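Local coordinates for repeat Five Residue (Rfr) protein or pentapeptide repeat protein (PDB 2O6W), which is of unknown function but belongs to the pentapeptide repeat proteins, whose five-residue repeats coil into a right-handed quadrilateral beta helix, at residues L6-L9 with R13-V16; G31-I36 with D92-I97. All blocks are in the same frame, centred on the assembly; numbering follows the deposited sequence.

Interaction 1. Residues L6-L9 with R13-V16; sequences LYRL and RECV
Arg8 and Glu14 join the end of the N-terminal helix to the chain that leaves it. The guanidinium presents its edge to the carboxylate: NE of Arg8 donates to OE1 of Glu14 at 2.9 Å, in the guanidinium plane and on the syn side of that oxygen, though tilted out of the carboxylate plane. The two planes stand 35° apart, so the pair is not coplanar, and NH2 of Arg8 adds only weak, longer bonds to both carboxylate oxygens. A bend at chi3 (60°) turns the arginine tip, and SG of Cys15 sits over the centre of one guanidinium face, 4.2 Å from NH1 of Arg8. Glu14, whose CB starts away from the helix, folds back at chi2 (83°) to reach it. The other end of the carboxylate is tied down, since Val16 N donates to Glu14 OE2 at 3.0 Å, while the backbone adds a bond from Glu14 N to Arg8 O at 3.2 Å. A glutamine here would probably leave the Arg8 charge without its mate and, if the amide nitrogen took the place of OE2, Val16 N without its acceptor. CG of Leu9 rests against CB of Cys15 at 4.1 Å. Arg13, first to leave helical geometry, turns the chain away from the helix with positive phi, its CA 3.3 Å from Leu9 O in a CA-H...O contact. Beyond this shell Arg13 NH1 binds Lys54 O, Arg8 touches Cys18, the disulfide partner of Cys15, and backbone bonds from Arg13 and Cys15 to Asp57 dock the loop after helix 2-10 against the following coil.

Interaction 2. Residues G31-I36 with D92-I97; sequences GLKYRI and DLENAI
Lys33 reaches across to two acids, Asp92 and Glu94, and its ammonium group makes both polar bonds, with CD and CE alongside. NZ of Lys33 lies 2.6 Å from OE2 of Glu94 and 3.1 Å from OD2 of Asp92, and both pairs are hydrogen-bonded salt bridges. The acids receive the charge differently. Asp92 OD2 offers its syn lone pair to a lysine arriving from the opposite direction, whereas Glu94 crosses the lysine at about a right angle and is met from above its carboxylate plane, 52° out of it. Lys33 spans the gap because its chain is fully extended beyond CG, with the methylene CD running close to Asp92 OD2 at 3.5 Å. Asp92 is itself held in place: with CG anti to the backbone N (chi1 -174°), its OD1 accepts from Glu94 N at 3.1 Å, an Asx turn that leaves OD2 for the lysine. A type II beta turn from Leu93 to Ala96 follows, closed by Ala96 N bonding to Leu93 O.

Away from this salt-bridge network the contact is slight. The two segments bury just 129 Å² between them, no touching residue is buried, and apolar side chains do not meet across it. Glu94 OE2 has a further, weak bond from Asn112 ND2, and Lys33 also brushes Ser74. One cation shared by two carboxylates is likely to ease the repulsion between Asp92 and Glu94, which sit two residues apart, and the chemistry implies a surface link held by charge rather than by hydrophobic packing.

Overall arrangement
Interaction 1 closes before interaction 2 opens, so the two stand in series along the single chain, their centres about 16 Å apart. Interaction 1 lies at the N-terminal end of the beta helix, where helix 2-10, the one helix of the chain, gives way to the loop; interaction 2 brings the 31-36 loop to a coil within the pentapeptide repeat range, 56 residues further on. They meet through Arg13, whose NH1 packs near CD2 of Leu32 (3.6 Å) and O of Gly31 (3.7 Å). Together they tie the N-terminal helix and the 31-36 loop to the coils, one at the end and one along the side.

Interaction 1. Residues L6-L9 with R13-V16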
ATOM      1  N   LEU A   6      -8.144  -3.688 -13.690  1.00 40.24           N
ATOM      2  CA  LEU A   6      -7.819  -2.275 -13.761  1.00 41.68           C
ATOM      3  C   LEU A   6      -9.079  -1.419 -13.752  1.00 42.35           C
ATOM      4  O   LEU A   6      -9.083  -0.321 -13.203  1.00 40.72           O
ATOM      5  CB  LEU A   6      -7.008  -1.980 -15.024  1.00 40.78           C
ATOM      6  CG  LEU A   6      -5.637  -2.653 -15.121  1.00 41.27           C
ATOM      7  CD1 LEU A   6      -4.983  -2.281 -16.441  1.00 41.97           C
ATOM      8  CD2 LEU A   6      -4.763  -2.225 -13.961  1.00 38.58           C
ATOM      9  N   TYR A   7     -10.146  -1.928 -14.360  1.00 43.26           N
ATOM     10  CA  TYR A   7     -11.400  -1.191 -14.414  1.00 44.77           C
ATOM     11  C   TYR A   7     -12.041  -1.142 -13.041  1.00 44.12           C
ATOM     12  O   TYR A   7     -12.548  -0.106 -12.623  1.00 43.09           O
ATOM     13  CB  TYR A   7     -12.373  -1.840 -15.392  1.00 47.88           C
ATOM     14  CG  TYR A   7     -13.626  -1.027 -15.609  1.00 52.36           C
ATOM     15  CD1 TYR A   7     -13.574   0.200 -16.270  1.00 54.76           C
ATOM     16  CD2 TYR A   7     -14.868  -1.489 -15.174  1.00 55.60           C
ATOM     17  CE1 TYR A   7     -14.724   0.945 -16.500  1.00 56.40           C
ATOM     18  CE2 TYR A   7     -16.029  -0.751 -15.399  1.00 57.91           C
ATOM     19  CZ  TYR A   7     -15.946   0.462 -16.064  1.00 59.14           C
ATOM     20  OH  TYR A   7     -17.093   1.185 -16.315  1.00 64.51           O
ATOM     21  N   ARG A   8     -12.030  -2.272 -12.347  1.00 44.51           N
ATOM     22  CA  ARG A   8     -12.602  -2.335 -11.016  1.00 45.78           C
ATOM     23  C   ARG A   8     -11.838  -1.392 -10.098  1.00 46.73           C
ATOM     24  O   ARG A   8     -12.414  -0.789  -9.202  1.00 47.51           O
ATOM     25  CB  ARG A   8     -12.530  -3.764 -10.475  1.00 44.97           C
ATOM     26  CG  ARG A   8     -13.444  -4.743 -11.187  1.00 45.96           C
ATOM     27  CD  ARG A   8     -13.036  -6.179 -10.901  1.00 46.28           C
ATOM     28  NE  ARG A   8     -13.078  -6.509  -9.481  1.00 47.53           N
ATOM     29  CZ  ARG A   8     -12.494  -7.579  -8.952  1.00 47.97           C
ATOM     30  NH1 ARG A   8     -11.823  -8.417  -9.732  1.00 47.27           N
ATOM     31  NH2 ARG A   8     -12.571  -7.811  -7.646  1.00 47.93           N
ATOM     32  N   LEU A   9     -10.538  -1.260 -10.330  1.00 48.12           N
ATOM     33  CA  LEU A   9      -9.712  -0.385  -9.507  1.00 51.26           C
ATOM     34  C   LEU A   9      -9.992   1.092  -9.737  1.00 52.48           C
ATOM     35  O   LEU A   9     -10.152   1.858  -8.789  1.00 52.78           O
ATOM     36  CB  LEU A   9      -8.230  -0.632  -9.777  1.00 50.97           C
ATOM     37  CG  LEU A   9      -7.423  -1.457  -8.786  1.00 51.85           C
ATOM     38  CD1 LEU A   9      -6.011  -1.544  -9.319  1.00 52.07           C
ATOM     39  CD2 LEU A   9      -7.435  -0.821  -7.394  1.00 51.06           C
ATOM     40  N   ARG A  13     -13.106   1.264  -7.311  1.00 46.07           N
ATOM     41  CA  ARG A  13     -12.200   1.518  -6.190  1.00 44.36           C
ATOM     42  C   ARG A  13     -11.964   0.253  -5.376  1.00 42.44           C
ATOM     43  O   ARG A  13     -11.935   0.306  -4.149  1.00 42.25           O
ATOM     44  CB  ARG A  13     -12.782   2.577  -5.257  1.00 44.65           C
ATOM     45  CG  ARG A  13     -13.223   3.841  -5.940  1.00 45.65           C
ATOM     46  CD  ARG A  13     -12.130   4.850  -5.928  1.00 43.30           C
ATOM     47  NE  ARG A  13     -11.778   5.225  -4.564  1.00 43.47           N
ATOM     48  CZ  ARG A  13     -10.735   5.991  -4.265  1.00 42.82           C
ATOM     49  NH1 ARG A  13     -10.467   6.293  -3.005  1.00 43.49           N
ATOM     50  NH2 ARG A  13      -9.953   6.445  -5.235  1.00 39.21           N
ATOM     51  N   GLU A  14     -11.814  -0.881  -6.050  1.00 41.92           N
ATOM     52  CA  GLU A  14     -11.574  -2.140  -5.355  1.00 41.57           C
ATOM     53  C   GLU A  14     -11.008  -3.198  -6.290  1.00 40.95           C
ATOM     54  O   GLU A  14     -10.996  -3.032  -7.508  1.00 40.81           O
ATOM     55  CB  GLU A  14     -12.871  -2.666  -4.727  1.00 41.38           C
ATOM     56  CG  GLU A  14     -13.914  -3.150  -5.740  1.00 43.15           C
ATOM     57  CD  GLU A  14     -13.678  -4.583  -6.218  1.00 43.93           C
ATOM     58  OE1 GLU A  14     -14.103  -4.914  -7.349  1.00 40.44           O
ATOM     59  OE2 GLU A  14     -13.085  -5.380  -5.458  1.00 44.74           O
ATOM     60  N   CYS A  15     -10.529  -4.282  -5.694  1.00 41.43           N
ATOM     61  CA  CYS A  15      -9.983  -5.410  -6.430  1.00 40.07           C
ATOM     62  C   CYS A  15      -9.657  -6.510  -5.428  1.00 37.84           C
ATOM     63  O   CYS A  15      -8.555  -7.054  -5.410  1.00 35.27           O
ATOM     64  CB  CYS A  15      -8.728  -5.008  -7.204  1.00 44.31           C
ATOM     65  SG  CYS A  15      -8.624  -5.844  -8.822  1.00 47.47           S
ATOM     66  N   VAL A  16     -10.638  -6.820  -4.587  1.00 37.47           N
ATOM     67  CA  VAL A  16     -10.504  -7.844  -3.563  1.00 38.05           C
ATOM     68  C   VAL A  16     -10.125  -9.189  -4.180  1.00 38.77           C
ATOM     69  O   VAL A  16     -10.743  -9.630  -5.150  1.00 40.89           O
ATOM     70  CB  VAL A  16     -11.833  -7.997  -2.767  1.00 38.62           C
ATOM     71  CG1 VAL A  16     -11.711  -9.103  -1.720  1.00 36.42           C
ATOM     72  CG2 VAL A  16     -12.185  -6.675  -2.093  1.00 36.01           C
TER
HETATM   73  O   HOH W   1      -8.725   4.802  -7.958  1.00 62.84           O

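Interaction 2. Residues G31-I36 with D92-I97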
ATOM      1  N   GLY A  31      -5.245   6.607  -3.140  1.00 37.70           N
ATOM      2  CA  GLY A  31      -5.497   7.050  -1.779  1.00 40.19           C
ATOM      3  C   GLY A  31      -6.696   7.963  -1.593  1.00 41.22           C
ATOM      4  O   GLY A  31      -7.419   8.259  -2.545  1.00 40.43           O
ATOM      5  N   LEU A  32      -6.900   8.405  -0.354  1.00 42.89           N
ATOM      6  CA  LEU A  32      -8.006   9.294  -0.003  1.00 43.60           C
ATOM      7  C   LEU A  32      -7.556  10.709   0.338  1.00 44.17           C
ATOM      8  O   LEU A  32      -8.306  11.459   0.950  1.00 46.61           O
ATOM      9  CB  LEU A  32      -8.778   8.735   1.193  1.00 42.93           C
ATOM     10  CG  LEU A  32      -9.800   7.640   0.919  1.00 45.36           C
ATOM     11  CD1 LEU A  32     -10.401   7.170   2.236  1.00 44.35           C
ATOM     12  CD2 LEU A  32     -10.890   8.176  -0.007  1.00 45.24           C
ATOM     13  N   LYS A  33      -6.343  11.081  -0.046  1.00 44.90           N
ATOM     14  CA  LYS A  33      -5.863  12.414   0.271  1.00 44.83           C
ATOM     15  C   LYS A  33      -6.126  13.442  -0.813  1.00 46.37           C
ATOM     16  O   LYS A  33      -6.549  14.556  -0.525  1.00 47.56           O
ATOM     17  CB  LYS A  33      -4.370  12.389   0.582  1.00 43.56           C
ATOM     18  CG  LYS A  33      -4.032  11.811   1.939  1.00 40.32           C
ATOM     19  CD  LYS A  33      -2.557  11.972   2.240  1.00 39.73           C
ATOM     20  CE  LYS A  33      -2.239  11.569   3.672  1.00 40.26           C
ATOM     21  NZ  LYS A  33      -0.811  11.826   4.005  1.00 38.62           N
ATOM     22  N   TYR A  34      -5.883  13.075  -2.062  1.00 47.55           N
ATOM     23  CA  TYR A  34      -6.084  14.017  -3.141  1.00 48.48           C
ATOM     24  C   TYR A  34      -6.847  13.419  -4.300  1.00 50.84           C
ATOM     25  O   TYR A  34      -7.180  12.234  -4.307  1.00 51.45           O
ATOM     26  CB  TYR A  34      -4.735  14.518  -3.664  1.00 46.22           C
ATOM     27  CG  TYR A  34      -3.754  14.945  -2.603  1.00 45.19           C
ATOM     28  CD1 TYR A  34      -2.792  14.055  -2.109  1.00 44.22           C
ATOM     29  CD2 TYR A  34      -3.758  16.255  -2.118  1.00 44.49           C
ATOM     30  CE1 TYR A  34      -1.851  14.468  -1.162  1.00 43.99           C
ATOM     31  CE2 TYR A  34      -2.828  16.675  -1.173  1.00 44.17           C
ATOM     32  CZ  TYR A  34      -1.877  15.783  -0.700  1.00 44.83           C
ATOM     33  OH  TYR A  34      -0.952  16.221   0.227  1.00 46.92           O
ATOM     34  N   ARG A  35      -7.111  14.264  -5.288  1.00 53.95           N
ATOM     35  CA  ARG A  35      -7.796  13.858  -6.500  1.00 57.29           C
ATOM     36  C   ARG A  35      -7.372  14.836  -7.594  1.00 58.32           C
ATOM     37  O   ARG A  35      -7.150  16.021  -7.326  1.00 57.98           O
ATOM     38  CB  ARG A  35      -9.317  13.884  -6.300  1.00 58.44           C
ATOM     39  CG  ARG A  35      -9.909  15.258  -6.070  1.00 62.12           C
ATOM     40  CD  ARG A  35     -11.414  15.188  -5.826  1.00 65.52           C
ATOM     41  NE  ARG A  35     -11.991  16.525  -5.685  1.00 70.21           N
ATOM     42  CZ  ARG A  35     -12.163  17.378  -6.692  1.00 72.01           C
ATOM     43  NH1 ARG A  35     -11.810  17.036  -7.926  1.00 73.72           N
ATOM     44  NH2 ARG A  35     -12.674  18.582  -6.467  1.00 71.51           N
ATOM     45  N   ILE A  36      -7.229  14.336  -8.818  1.00 60.47           N
ATOM     46  CA  ILE A  36      -6.833  15.179  -9.949  1.00 62.81           C
ATOM     47  C   ILE A  36      -7.975  15.286 -10.955  1.00 64.06           C
ATOM     48  O   ILE A  36      -8.220  14.357 -11.734  1.00 64.76           O
ATOM     49  CB  ILE A  36      -5.579  14.622 -10.692  1.00 62.06           C
ATOM     50  CG1 ILE A  36      -4.338  14.706  -9.792  1.00 62.77           C
ATOM     51  CG2 ILE A  36      -5.331  15.424 -11.968  1.00 61.76           C
ATOM     52  CD1 ILE A  36      -4.365  13.771  -8.589  1.00 61.96           C
ATOM     53  N   ASP A  92       2.767   6.481  -0.075  1.00 32.30           N
ATOM     54  CA  ASP A  92       2.058   7.110   1.027  1.00 33.82           C
ATOM     55  C   ASP A  92       1.087   6.045   1.541  1.00 32.60           C
ATOM     56  O   ASP A  92       0.103   5.730   0.882  1.00 33.38           O
ATOM     57  CB  ASP A  92       1.297   8.351   0.538  1.00 36.85           C
ATOM     58  CG  ASP A  92       0.660   9.142   1.678  1.00 43.47           C
ATOM     59  OD1 ASP A  92       0.393   8.544   2.743  1.00 45.92           O
ATOM     60  OD2 ASP A  92       0.405  10.360   1.506  1.00 45.91           O
ATOM     61  N   LEU A  93       1.385   5.468   2.702  1.00 32.10           N
ATOM     62  CA  LEU A  93       0.524   4.448   3.294  1.00 31.55           C
ATOM     63  C   LEU A  93      -0.113   4.946   4.596  1.00 32.61           C
ATOM     64  O   LEU A  93      -0.396   4.164   5.503  1.00 30.66           O
ATOM     65  CB  LEU A  93       1.324   3.160   3.543  1.00 29.16           C
ATOM     66  CG  LEU A  93       1.409   2.235   2.319  1.00 29.68           C
ATOM     67  CD1 LEU A  93       2.597   1.291   2.412  1.00 25.93           C
ATOM     68  CD2 LEU A  93       0.102   1.456   2.201  1.00 26.54           C
ATOM     69  N   GLU A  94      -0.340   6.253   4.683  1.00 33.32           N
ATOM     70  CA  GLU A  94      -0.941   6.821   5.878  1.00 34.81           C
ATOM     71  C   GLU A  94      -2.329   6.245   6.156  1.00 33.35           C
ATOM     72  O   GLU A  94      -3.166   6.160   5.261  1.00 32.81           O
ATOM     73  CB  GLU A  94      -1.023   8.341   5.769  1.00 36.66           C
ATOM     74  CG  GLU A  94      -1.657   8.981   6.989  1.00 42.65           C
ATOM     75  CD  GLU A  94      -1.228  10.420   7.203  1.00 46.95           C
ATOM     76  OE1 GLU A  94      -1.740  11.046   8.155  1.00 50.29           O
ATOM     77  OE2 GLU A  94      -0.377  10.923   6.432  1.00 47.07           O
ATOM     78  N   ASN A  95      -2.546   5.846   7.408  1.00 33.72           N
ATOM     79  CA  ASN A  95      -3.809   5.271   7.863  1.00 34.39           C
ATOM     80  C   ASN A  95      -4.207   4.051   7.057  1.00 34.12           C
ATOM     81  O   ASN A  95      -5.382   3.698   6.975  1.00 34.97           O
ATOM     82  CB  ASN A  95      -4.933   6.310   7.799  1.00 35.27           C
ATOM     83  CG  ASN A  95      -4.595   7.572   8.558  1.00 39.49           C
ATOM     84  OD1 ASN A  95      -4.173   7.519   9.721  1.00 42.51           O
ATOM     85  ND2 ASN A  95      -4.773   8.716   7.909  1.00 40.86           N
ATOM     86  N   ALA A  96      -3.224   3.399   6.455  1.00 32.56           N
ATOM     87  CA  ALA A  96      -3.512   2.223   5.661  1.00 31.12           C
ATOM     88  C   ALA A  96      -3.791   1.039   6.571  1.00 31.12           C
ATOM     89  O   ALA A  96      -3.367   1.006   7.725  1.00 30.48           O
ATOM     90  CB  ALA A  96      -2.347   1.915   4.756  1.00 30.60           C
ATOM     91  N   ILE A  97      -4.515   0.064   6.048  1.00 31.09           N
ATOM     92  CA  ILE A  97      -4.817  -1.113   6.832  1.00 32.60           C
ATOM     93  C   ILE A  97      -4.032  -2.281   6.268  1.00 32.64           C
ATOM     94  O   ILE A  97      -4.347  -2.784   5.194  1.00 32.29           O
ATOM     95  CB  ILE A  97      -6.323  -1.423   6.800  1.00 33.04           C
ATOM     96  CG1 ILE A  97      -7.082  -0.315   7.545  1.00 32.53           C
ATOM     97  CG2 ILE A  97      -6.595  -2.776   7.433  1.00 30.35           C
ATOM     98  CD1 ILE A  97      -8.588  -0.442   7.451  1.00 37.49           C
TER